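Local coordinates for protein single-stranded-DNA-specific exonuclease RecJ (PDB 2ZXR) that degrades single-stranded DNA from the 5' end toward the 3' end as a divalent-metal-dependent exonuclease, at residues Gly345-Arg350 / Val359-Gln364. Numbering follows the deposited sequence.
Sequences GIVASR and VFLVAQ
A348 meets V359 and L361 at once, its methyl directed at the strand and touching CD2 of L361 at 3.7 Å and CG1 of V359 at 4.0 Å. V359 packs from its first side-chain carbon on: its CB lies 3.9 Å from the carbonyl oxygen of A348. CG1 stands anti to the backbone N (chi1 176°), and this rotation sets it against the CA and CB of A348, while CG2, anti to the carbonyl carbon, comes within 4.0 Å of the A348 O. One branch therefore packs on the alanine's carbons and the other beside its carbonyl oxygen. L361, two residues along and on the same face of the strand, touches the helix through CD2 alone; this methyl reaches the backbone N of A348 (3.7 Å) as well as its CB. The helix and strand belong to a beta-alpha-beta crossover, in which strand 332-335, helix 341-355 and the parallel strand 359-363 follow one another in the DHHA1 domain. Over these short segments helix and strand run roughly antiparallel, at 149°, with their axes 8.3 Å apart, and the backbones come nearest at A348 and V359. V347 adds a looser touch at the flank: its CG1 lies 4.2 Å from L361 CD2, the two side chains crossing at about a right angle. V347 also packs on M317 of helix 293-321, and L361 on M344 of its own crossover helix. F360 turns to the other face of the sheet, where its side chain touches V333 and V369 on the two adjoining strands.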
loop_
_atom_site.group_PDB
_atom_site.type_symbol
_atom_site.label_atom_id
_atom_site.label_comp_id
_atom_site.label_asym_id
_atom_site.label_seq_id
_atom_site.Cartn_x
_atom_site.Cartn_y
_atom_site.Cartn_z
ATOM N N GLY A 345 -18.224 -5.069 -10.203
ATOM C CA GLY A 345 -17.310 -5.096 -9.073
ATOM C C GLY A 345 -16.343 -3.916 -9.103
ATOM O O GLY A 345 -16.178 -3.210 -8.091
ATOM N N ILE A 346 -15.692 -3.707 -10.246
ATOM C CA ILE A 346 -14.759 -2.584 -10.364
ATOM C C ILE A 346 -15.496 -1.223 -10.328
ATOM O O ILE A 346 -14.994 -0.266 -9.758
ATOM C CB ILE A 346 -13.883 -2.680 -11.651
ATOM C CG1 ILE A 346 -12.880 -3.848 -11.503
ATOM C CG2 ILE A 346 -13.094 -1.337 -11.854
ATOM C CD1 ILE A 346 -12.027 -4.105 -12.730
ATOM N N VAL A 347 -16.681 -1.139 -10.928
ATOM C CA VAL A 347 -17.442 0.109 -10.895
ATOM C C VAL A 347 -17.778 0.436 -9.431
ATOM O O VAL A 347 -17.717 1.578 -9.014
ATOM C CB VAL A 347 -18.740 -0.010 -11.723
ATOM C CG1 VAL A 347 -19.577 1.254 -11.573
ATOM C CG2 VAL A 347 -18.393 -0.235 -13.173
ATOM N N ALA A 348 -18.108 -0.579 -8.641
ATOM C CA ALA A 348 -18.413 -0.354 -7.230
ATOM C C ALA A 348 -17.176 0.176 -6.484
ATOM O O ALA A 348 -17.288 1.103 -5.684
ATOM C CB ALA A 348 -18.893 -1.648 -6.584
ATOM N N SER A 349 -16.000 -0.416 -6.727
ATOM C CA SER A 349 -14.788 0.046 -6.045
ATOM C C SER A 349 -14.481 1.479 -6.469
ATOM O O SER A 349 -14.084 2.323 -5.656
ATOM C CB SER A 349 -13.591 -0.848 -6.386
ATOM O OG SER A 349 -13.751 -2.143 -5.826
ATOM N N ARG A 350 -14.664 1.757 -7.754
ATOM C CA ARG A 350 -14.402 3.104 -8.219
ATOM C C ARG A 350 -15.367 4.099 -7.572
ATOM O O ARG A 350 -14.987 5.222 -7.261
ATOM C CB ARG A 350 -14.462 3.154 -9.746
ATOM C CG ARG A 350 -13.258 2.447 -10.391
ATOM C CD ARG A 350 -13.296 2.556 -11.907
ATOM N NE ARG A 350 -13.024 3.914 -12.360
ATOM C CZ ARG A 350 -13.034 4.297 -13.633
ATOM N NH1 ARG A 350 -13.314 3.418 -14.594
ATOM N NH2 ARG A 350 -12.734 5.552 -13.948
ATOM N N VAL A 359 -20.564 0.558 -1.055
ATOM C CA VAL A 359 -21.340 0.599 -2.285
ATOM C C VAL A 359 -21.915 -0.769 -2.568
ATOM O O VAL A 359 -21.235 -1.797 -2.439
ATOM C CB VAL A 359 -20.486 1.098 -3.491
ATOM C CG1 VAL A 359 -21.295 1.046 -4.805
ATOM C CG2 VAL A 359 -20.050 2.536 -3.235
ATOM N N PHE A 360 -23.204 -0.761 -2.904
ATOM C CA PHE A 360 -23.982 -1.942 -3.229
ATOM C C PHE A 360 -24.572 -1.686 -4.617
ATOM O O PHE A 360 -25.265 -0.689 -4.825
ATOM C CB PHE A 360 -25.155 -2.121 -2.249
ATOM C CG PHE A 360 -24.749 -2.243 -0.811
ATOM C CD1 PHE A 360 -24.206 -1.151 -0.127
ATOM C CD2 PHE A 360 -24.879 -3.452 -0.152
ATOM C CE1 PHE A 360 -23.790 -1.271 1.206
ATOM C CE2 PHE A 360 -24.467 -3.585 1.166
ATOM C CZ PHE A 360 -23.919 -2.492 1.847
ATOM N N LEU A 361 -24.312 -2.590 -5.551
ATOM C CA LEU A 361 -24.820 -2.480 -6.913
ATOM C C LEU A 361 -25.539 -3.770 -7.256
ATOM O O LEU A 361 -25.093 -4.877 -6.870
ATOM C CB LEU A 361 -23.658 -2.301 -7.903
ATOM C CG LEU A 361 -23.215 -0.898 -8.329
ATOM C CD1 LEU A 361 -23.423 0.116 -7.222
ATOM C CD2 LEU A 361 -21.765 -0.970 -8.822
ATOM N N VAL A 362 -26.645 -3.632 -7.979
ATOM C CA VAL A 362 -27.449 -4.774 -8.405
ATOM C C VAL A 362 -27.627 -4.635 -9.899
ATOM O O VAL A 362 -27.918 -3.546 -10.383
ATOM C CB VAL A 362 -28.847 -4.748 -7.765
ATOM C CG1 VAL A 362 -29.697 -5.901 -8.318
ATOM C CG2 VAL A 362 -28.733 -4.848 -6.260
ATOM N N ALA A 363 -27.428 -5.714 -10.637
ATOM C CA ALA A 363 -27.605 -5.681 -12.097
ATOM C C ALA A 363 -28.027 -7.059 -12.492
ATOM O O ALA A 363 -27.369 -8.032 -12.127
ATOM C CB ALA A 363 -26.314 -5.321 -12.813
ATOM N N GLN A 364 -29.134 -7.152 -13.218
ATOM C CA GLN A 364 -29.632 -8.448 -13.657
ATOM C C GLN A 364 -29.783 -9.434 -12.484
ATOM O O GLN A 364 -29.515 -10.630 -12.612
ATOM C CB GLN A 364 -28.693 -9.010 -14.751
ATOM C CG GLN A 364 -28.676 -8.087 -15.982
ATOM C CD GLN A 364 -27.952 -8.673 -17.181
ATOM O OE1 GLN A 364 -26.745 -8.470 -17.365
ATOM N NE2 GLN A 364 -28.687 -9.398 -18.010
#